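Side-chain contacts in Pre-mRNA-splicing factor SAD1 (PDB 4MSX), which promotes the assembly of newly made U4 snRNA into the U4/U6 snRNP and is required for pre-mRNA splicing, although its deubiquitinase-like domain is catalytically inactive: residues 336-339 and 340-343; 443-447 and 448-452; 109-112 and 113-117. One frame throughout, in Å; residues are numbered along the deposited sequence.

Interaction 3 comes first along the chain, on helix 109-116 of the zinc finger; interaction 1 follows in the loop between strands 323-325 and 344-346, and interaction 2 closes the hairpin of strands 438-446 and 451-456 in the mixed sheet. All three are local, between side chains a few residues apart. Interactions 1 and 2 belong to the USP-like part, their centres about 31 Å apart and their nearest atoms about 16 Å. The centre of interaction 3 lies about 66 Å from that of interaction 1, across the chain's centre, and about 48 Å from that of interaction 2. Nothing links them directly: one shapes the zinc finger, two the USP-like part.

Interaction 1 (336-339 and 340-343); sequences GNSV and DDLP
D341 reaches back along the chain to N337 and S338, and its side chain can be followed atom by atom. D341 CB rests against the carbonyl of S338, 3.2 Å from S338 O. With CG anti to its own carbonyl carbon (chi1 -70°), the carboxylate swings to the N337 side of the turn. There D341 CG passes 3.6 Å from S338 OG, and D341 OD1 stays farther off, 4.0 Å from S338 OG. D341 OD2 ends the path: its anti lone pair, the one turned away from OD1, accepts N337 N at 3.2 Å in a fairly straight bond. The backbone beneath this arm is a short 3-10 turn. D341 N donates to S338 O at 2.9 Å and makes a second, weak bond to S338 OG. One residue on, L342 N repeats the pattern with V339 O, again at 2.9 Å, before P343 pairs through its backbone with L397. Most of the touching residues are exposed, in a surface loop of the USP-like domain. The chemistry is thus almost wholly polar: the carboxylate takes up the N-H of N337, two residues before the 3-10 turn, and so ties the approach to the turn to its last residue, D341.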
loop_
_atom_site.group_PDB
_atom_site.type_symbol
_atom_site.label_atom_id
_atom_site.label_comp_id
_atom_site.label_asym_id
_atom_site.label_seq_id
_atom_site.Cartn_x
_atom_site.Cartn_y
_atom_site.Cartn_z
ATOM N N GLY A 336 -34.350 -7.447 7.750
ATOM C CA GLY A 336 -35.334 -6.599 7.098
ATOM C C GLY A 336 -35.255 -6.831 5.602
ATOM O O GLY A 336 -34.348 -7.550 5.120
ATOM N N ASN A 337 -36.194 -6.241 4.859
ATOM C CA ASN A 337 -36.172 -6.423 3.420
ATOM C C ASN A 337 -36.192 -5.086 2.684
ATOM O O ASN A 337 -36.523 -5.042 1.511
ATOM C CB ASN A 337 -37.273 -7.396 2.939
ATOM C CG ASN A 337 -38.693 -6.862 3.168
ATOM O OD1 ASN A 337 -38.882 -5.840 3.837
ATOM N ND2 ASN A 337 -39.696 -7.556 2.612
ATOM N N SER A 338 -35.796 -4.004 3.357
ATOM C CA SER A 338 -35.437 -2.770 2.645
ATOM C C SER A 338 -34.426 -1.936 3.419
ATOM O O SER A 338 -34.303 -2.045 4.652
ATOM C CB SER A 338 -36.669 -1.880 2.376
ATOM O OG SER A 338 -37.085 -1.221 3.564
ATOM N N VAL A 339 -33.739 -1.052 2.705
ATOM C CA VAL A 339 -32.723 -0.267 3.361
ATOM C C VAL A 339 -33.379 0.602 4.440
ATOM O O VAL A 339 -32.774 0.813 5.495
ATOM C CB VAL A 339 -31.871 0.569 2.378
ATOM C CG1 VAL A 339 -31.330 -0.333 1.287
ATOM C CG2 VAL A 339 -32.683 1.736 1.790
ATOM N N ASP A 340 -34.616 1.072 4.242
ATOM C CA ASP A 340 -35.195 1.892 5.310
ATOM C C ASP A 340 -35.549 1.065 6.594
ATOM O O ASP A 340 -35.735 1.642 7.658
ATOM C CB ASP A 340 -36.350 2.774 4.791
ATOM C CG ASP A 340 -35.864 4.192 4.295
ATOM O OD1 ASP A 340 -34.656 4.389 3.870
ATOM O OD2 ASP A 340 -36.723 5.121 4.336
ATOM N N ASP A 341 -35.611 -0.275 6.490
ATOM C CA ASP A 341 -35.672 -1.186 7.672
ATOM C C ASP A 341 -34.302 -1.351 8.408
ATOM O O ASP A 341 -34.259 -1.914 9.506
ATOM C CB ASP A 341 -36.080 -2.626 7.269
ATOM C CG ASP A 341 -37.547 -2.756 6.833
ATOM O OD1 ASP A 341 -38.386 -1.915 7.246
ATOM O OD2 ASP A 341 -37.851 -3.730 6.085
ATOM N N LEU A 342 -33.195 -0.933 7.785
ATOM C CA LEU A 342 -31.852 -1.180 8.352
ATOM C C LEU A 342 -31.274 0.099 9.011
ATOM O O LEU A 342 -31.606 1.197 8.623
ATOM C CB LEU A 342 -30.899 -1.686 7.244
ATOM C CG LEU A 342 -31.296 -2.983 6.510
ATOM C CD1 LEU A 342 -30.236 -3.353 5.450
ATOM C CD2 LEU A 342 -31.502 -4.158 7.478
ATOM N N PRO A 343 -30.406 -0.047 10.015
ATOM C CA PRO A 343 -29.953 1.192 10.641
ATOM C C PRO A 343 -29.037 1.992 9.712
ATOM O O PRO A 343 -28.276 1.413 8.917
ATOM C CB PRO A 343 -29.205 0.710 11.891
ATOM C CG PRO A 343 -29.086 -0.738 11.785
ATOM C CD PRO A 343 -30.071 -1.246 10.801
#

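Interaction 2 (443-447 and 448-452); sequences QLYDN and KSEKW
Both carboxylate oxygens of D446 grip the turn that follows, and one accepts twice. D446 OD1 takes K448 N at 2.9 Å. D446 OD2 takes S449 N at 3.2 Å. The hydroxyl S449 OG also donates to D446 OD2, at 2.5 Å, and the two S449 donors come from the same face of the carboxylate, above its plane. With CG anti to the backbone N (chi1 169°), D446 lays its acid over the bend; the three bonds hold the carboxylate against rotation and may stabilise its negative charge. The chain here reverses as a beta hairpin between strands 438-446 and 451-456, and the pairing beside the turn fits a G1 beta bulge, with E450 and K451 both facing D446. E450 takes the left-handed conformation (phi 47°) usual at the first position of a G1 bulge, which glycine often fills. D446 and K451 form the hydrogen-bonded pair: D446 N donates to K451 O at 2.8 Å, the return bond from K451 N is longer, and K451 NZ forms a salt bridge with E462. Next comes the non-hydrogen-bonded pair, Y445 and W452. Y445 CB sits over the six-membered ring of W452, 3.6 Å from its centroid and 8° off the normal, a CH-pi contact. Y445 CD1 comes within 3.3 Å of W452 NE1 over the same indole, the two rings obliquely inclined. At the far end of the phenol, Y445 OH lies 3.5 Å from E450 CB.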
loop_
_atom_site.group_PDB
_atom_site.type_symbol
_atom_site.label_atom_id
_atom_site.label_comp_id
_atom_site.label_asym_id
_atom_site.label_seq_id
_atom_site.Cartn_x
_atom_site.Cartn_y
_atom_site.Cartn_z
ATOM N N GLN A 443 -10.772 1.486 -2.602
ATOM C CA GLN A 443 -11.221 2.394 -3.645
ATOM C C GLN A 443 -10.404 3.659 -3.536
ATOM O O GLN A 443 -10.239 4.193 -2.424
ATOM C CB GLN A 443 -12.704 2.759 -3.406
ATOM C CG GLN A 443 -13.557 1.501 -3.473
ATOM C CD GLN A 443 -15.002 1.707 -3.015
ATOM O OE1 GLN A 443 -15.309 2.616 -2.218
ATOM N NE2 GLN A 443 -15.894 0.818 -3.486
ATOM N N LEU A 444 -9.902 4.150 -4.666
ATOM C CA LEU A 444 -9.006 5.296 -4.618
ATOM C C LEU A 444 -9.427 6.343 -5.615
ATOM O O LEU A 444 -9.791 6.013 -6.738
ATOM C CB LEU A 444 -7.561 4.877 -5.044
ATOM C CG LEU A 444 -6.971 3.803 -4.095
ATOM C CD1 LEU A 444 -5.603 3.296 -4.643
ATOM C CD2 LEU A 444 -6.772 4.394 -2.700
ATOM N N TYR A 445 -9.235 7.595 -5.238
ATOM C CA TYR A 445 -9.734 8.710 -6.068
ATOM C C TYR A 445 -8.611 9.282 -6.884
ATOM O O TYR A 445 -7.544 9.564 -6.345
ATOM C CB TYR A 445 -10.307 9.824 -5.194
ATOM C CG TYR A 445 -10.989 10.924 -6.054
ATOM C CD1 TYR A 445 -12.120 10.634 -6.811
ATOM C CD2 TYR A 445 -10.484 12.210 -6.096
ATOM C CE1 TYR A 445 -12.755 11.636 -7.598
ATOM C CE2 TYR A 445 -11.126 13.228 -6.878
ATOM C CZ TYR A 445 -12.252 12.903 -7.608
ATOM O OH TYR A 445 -12.864 13.852 -8.378
ATOM N N ASP A 446 -8.855 9.458 -8.179
ATOM C CA ASP A 446 -7.898 10.150 -9.048
ATOM C C ASP A 446 -8.429 11.555 -9.398
ATOM O O ASP A 446 -9.397 11.663 -10.123
ATOM C CB ASP A 446 -7.697 9.389 -10.355
ATOM C CG ASP A 446 -6.912 10.234 -11.415
ATOM O OD1 ASP A 446 -6.143 11.150 -11.051
ATOM O OD2 ASP A 446 -7.084 9.950 -12.612
ATOM N N ASN A 447 -7.792 12.569 -8.828
ATOM C CA ASN A 447 -8.120 13.996 -9.013
ATOM C C ASN A 447 -8.154 14.426 -10.468
ATOM O O ASN A 447 -8.903 15.321 -10.845
ATOM C CB ASN A 447 -7.001 14.851 -8.394
ATOM C CG ASN A 447 -7.169 15.043 -6.911
ATOM O OD1 ASN A 447 -8.286 15.015 -6.405
ATOM N ND2 ASN A 447 -6.057 15.227 -6.193
ATOM N N LYS A 448 -7.285 13.830 -11.271
ATOM C CA LYS A 448 -7.006 14.366 -12.590
ATOM C C LYS A 448 -8.153 13.944 -13.490
ATOM O O LYS A 448 -8.786 14.778 -14.100
ATOM C CB LYS A 448 -5.643 13.864 -13.091
ATOM C CG LYS A 448 -4.959 14.794 -14.052
ATOM C CD LYS A 448 -3.623 14.234 -14.517
ATOM C CE LYS A 448 -2.665 13.973 -13.347
ATOM N NZ LYS A 448 -2.554 15.083 -12.335
ATOM N N SER A 449 -8.466 12.660 -13.543
ATOM C CA SER A 449 -9.580 12.198 -14.370
ATOM C C SER A 449 -10.926 12.217 -13.610
ATOM O O SER A 449 -11.948 11.817 -14.146
ATOM C CB SER A 449 -9.284 10.783 -14.855
ATOM O OG SER A 449 -9.353 9.880 -13.764
ATOM N N GLU A 450 -10.904 12.679 -12.356
ATOM C CA GLU A 450 -12.071 12.618 -11.469
ATOM C C GLU A 450 -12.789 11.262 -11.421
ATOM O O GLU A 450 -14.000 11.218 -11.474
ATOM C CB GLU A 450 -13.052 13.740 -11.855
ATOM C CG GLU A 450 -12.327 15.079 -11.843
ATOM C CD GLU A 450 -13.188 16.284 -12.224
ATOM O OE1 GLU A 450 -14.397 16.115 -12.515
ATOM O OE2 GLU A 450 -12.634 17.408 -12.225
ATOM N N LYS A 451 -12.051 10.158 -11.302
ATOM C CA LYS A 451 -12.670 8.857 -11.250
ATOM C C LYS A 451 -12.293 8.159 -9.948
ATOM O O LYS A 451 -11.199 8.402 -9.400
ATOM C CB LYS A 451 -12.203 7.987 -12.418
ATOM C CG LYS A 451 -12.362 8.616 -13.786
ATOM C CD LYS A 451 -13.793 8.503 -14.299
ATOM C CE LYS A 451 -13.865 8.850 -15.794
ATOM N NZ LYS A 451 -12.975 7.982 -16.656
ATOM N N TRP A 452 -13.203 7.313 -9.475
ATOM C CA TRP A 452 -12.906 6.374 -8.396
ATOM C C TRP A 452 -12.532 5.050 -9.012
ATOM O O TRP A 452 -13.264 4.497 -9.854
ATOM C CB TRP A 452 -14.127 6.195 -7.474
ATOM C CG TRP A 452 -14.241 7.314 -6.486
ATOM C CD1 TRP A 452 -14.997 8.475 -6.610
ATOM C CD2 TRP A 452 -13.558 7.411 -5.241
ATOM N NE1 TRP A 452 -14.803 9.276 -5.512
ATOM C CE2 TRP A 452 -13.949 8.637 -4.640
ATOM C CE3 TRP A 452 -12.667 6.562 -4.553
ATOM C CZ2 TRP A 452 -13.463 9.047 -3.395
ATOM C CZ3 TRP A 452 -12.190 6.962 -3.311
ATOM C CH2 TRP A 452 -12.598 8.193 -2.737
#

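Interaction 3 (109-112 and 113-117); sequences PAFI and HSIDE. With ZN (zinc ion), chain B.
The helix of the UBP-type zinc finger, residues 109-116, carries H113 into the metal site, where H113 NE2 binds the zinc ion at 2.0 Å; C94, C97 and H119 complete the Cys2His2 site. The imidazole leaves the helix with CG anti to the backbone N (chi1 -178°), stacks on Y101, and has E117 CB against one face. Its backbone is held one turn back, H113 N giving a 2.8 Å bond to P109 O, the first of the i to i+4 bonds here. S114 adds a side-chain bond to this alpha-helical ladder. S114 OG folds back to F111 O at 2.7 Å, in the carbonyl plane and on a lone pair, while I115 N reaches F111 O at 3.2 Å. Replacing S114 with an alanine removes that hydroxyl, so F111 O would probably lose its in-plane partner and depend mainly on the longer I115 N bond. One turn on, I115 CD1 packs obliquely on the F111 ring, 3.6 Å from F111 CE1; P134 also touches F111. I112 and D116 run side by side, with I112 CG2 3.6 Å from D116 OD2, and D116 N donates to I112 O at 3.0 Å.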
loop_
_atom_site.group_PDB
_atom_site.type_symbol
_atom_site.label_atom_id
_atom_site.label_comp_id
_atom_site.label_asym_id
_atom_site.label_seq_id
_atom_site.Cartn_x
_atom_site.Cartn_y
_atom_site.Cartn_z
ATOM N N PRO A 109 26.084 -21.457 -8.701
ATOM C CA PRO A 109 24.910 -21.883 -9.482
ATOM C C PRO A 109 24.682 -21.033 -10.745
ATOM O O PRO A 109 24.204 -21.554 -11.746
ATOM C CB PRO A 109 23.728 -21.715 -8.464
ATOM C CG PRO A 109 24.422 -22.036 -7.133
ATOM C CD PRO A 109 25.780 -21.349 -7.254
ATOM N N ALA A 110 25.015 -19.750 -10.710
ATOM C CA ALA A 110 24.682 -18.890 -11.847
ATOM C C ALA A 110 25.659 -19.251 -13.023
ATOM O O ALA A 110 25.292 -19.315 -14.195
ATOM C CB ALA A 110 24.872 -17.477 -11.474
ATOM N N PHE A 111 26.897 -19.420 -12.657
ATOM C CA PHE A 111 27.963 -19.759 -13.661
ATOM C C PHE A 111 27.614 -21.136 -14.284
ATOM O O PHE A 111 27.506 -21.284 -15.511
ATOM C CB PHE A 111 29.287 -19.724 -12.962
ATOM C CG PHE A 111 30.476 -19.595 -13.906
ATOM C CD1 PHE A 111 30.977 -20.708 -14.540
ATOM C CD2 PHE A 111 31.071 -18.354 -14.141
ATOM C CE1 PHE A 111 32.104 -20.603 -15.416
ATOM C CE2 PHE A 111 32.165 -18.231 -15.009
ATOM C CZ PHE A 111 32.685 -19.379 -15.644
ATOM N N ILE A 112 27.339 -22.142 -13.449
ATOM C CA ILE A 112 26.885 -23.430 -13.969
ATOM C C ILE A 112 25.632 -23.355 -14.803
ATOM O O ILE A 112 25.527 -23.996 -15.850
ATOM C CB ILE A 112 26.677 -24.465 -12.821
ATOM C CG1 ILE A 112 28.007 -24.753 -12.139
ATOM C CG2 ILE A 112 25.974 -25.697 -13.305
ATOM C CD1 ILE A 112 27.841 -25.647 -10.893
ATOM N N HIS A 113 24.638 -22.588 -14.346
ATOM C CA HIS A 113 23.428 -22.418 -15.129
ATOM C C HIS A 113 23.801 -21.870 -16.508
ATOM O O HIS A 113 23.177 -22.230 -17.502
ATOM C CB HIS A 113 22.546 -21.328 -14.453
ATOM C CG HIS A 113 21.236 -21.076 -15.141
ATOM N ND1 HIS A 113 20.188 -21.970 -15.121
ATOM C CD2 HIS A 113 20.779 -19.975 -15.788
ATOM C CE1 HIS A 113 19.164 -21.462 -15.788
ATOM N NE2 HIS A 113 19.497 -20.248 -16.193
ATOM N N SER A 114 24.762 -20.964 -16.546
ATOM C CA SER A 114 24.983 -20.222 -17.797
ATOM C C SER A 114 25.521 -21.200 -18.845
ATOM O O SER A 114 25.123 -21.160 -19.988
ATOM C CB SER A 114 25.925 -19.056 -17.605
ATOM O OG SER A 114 27.287 -19.399 -17.452
ATOM N N ILE A 115 26.396 -22.108 -18.427
ATOM C CA ILE A 115 26.963 -23.108 -19.368
ATOM C C ILE A 115 25.946 -24.181 -19.707
ATOM O O ILE A 115 25.603 -24.377 -20.864
ATOM C CB ILE A 115 28.255 -23.696 -18.821
ATOM C CG1 ILE A 115 29.279 -22.567 -18.732
ATOM C CG2 ILE A 115 28.754 -24.865 -19.769
ATOM C CD1 ILE A 115 30.524 -22.821 -17.842
ATOM N N ASP A 116 25.386 -24.828 -18.688
ATOM C CA ASP A 116 24.465 -25.925 -18.903
ATOM C C ASP A 116 23.130 -25.598 -19.477
ATOM O O ASP A 116 22.564 -26.435 -20.153
ATOM C CB ASP A 116 24.259 -26.701 -17.594
ATOM C CG ASP A 116 25.533 -27.436 -17.177
ATOM O OD1 ASP A 116 26.453 -27.459 -17.994
ATOM O OD2 ASP A 116 25.640 -27.961 -16.063
ATOM N N GLU A 117 22.558 -24.428 -19.171
ATOM C CA GLU A 117 21.275 -24.097 -19.783
ATOM C C GLU A 117 21.493 -23.168 -21.000
ATOM O O GLU A 117 20.541 -22.844 -21.693
ATOM C CB GLU A 117 20.329 -23.437 -18.743
ATOM C CG GLU A 117 20.126 -24.346 -17.482
ATOM C CD GLU A 117 19.661 -25.754 -17.838
ATOM O OE1 GLU A 117 18.729 -25.894 -18.664
ATOM O OE2 GLU A 117 20.233 -26.732 -17.301
HETATM ZN ZN ZN B . 18.228 -19.100 -17.311
#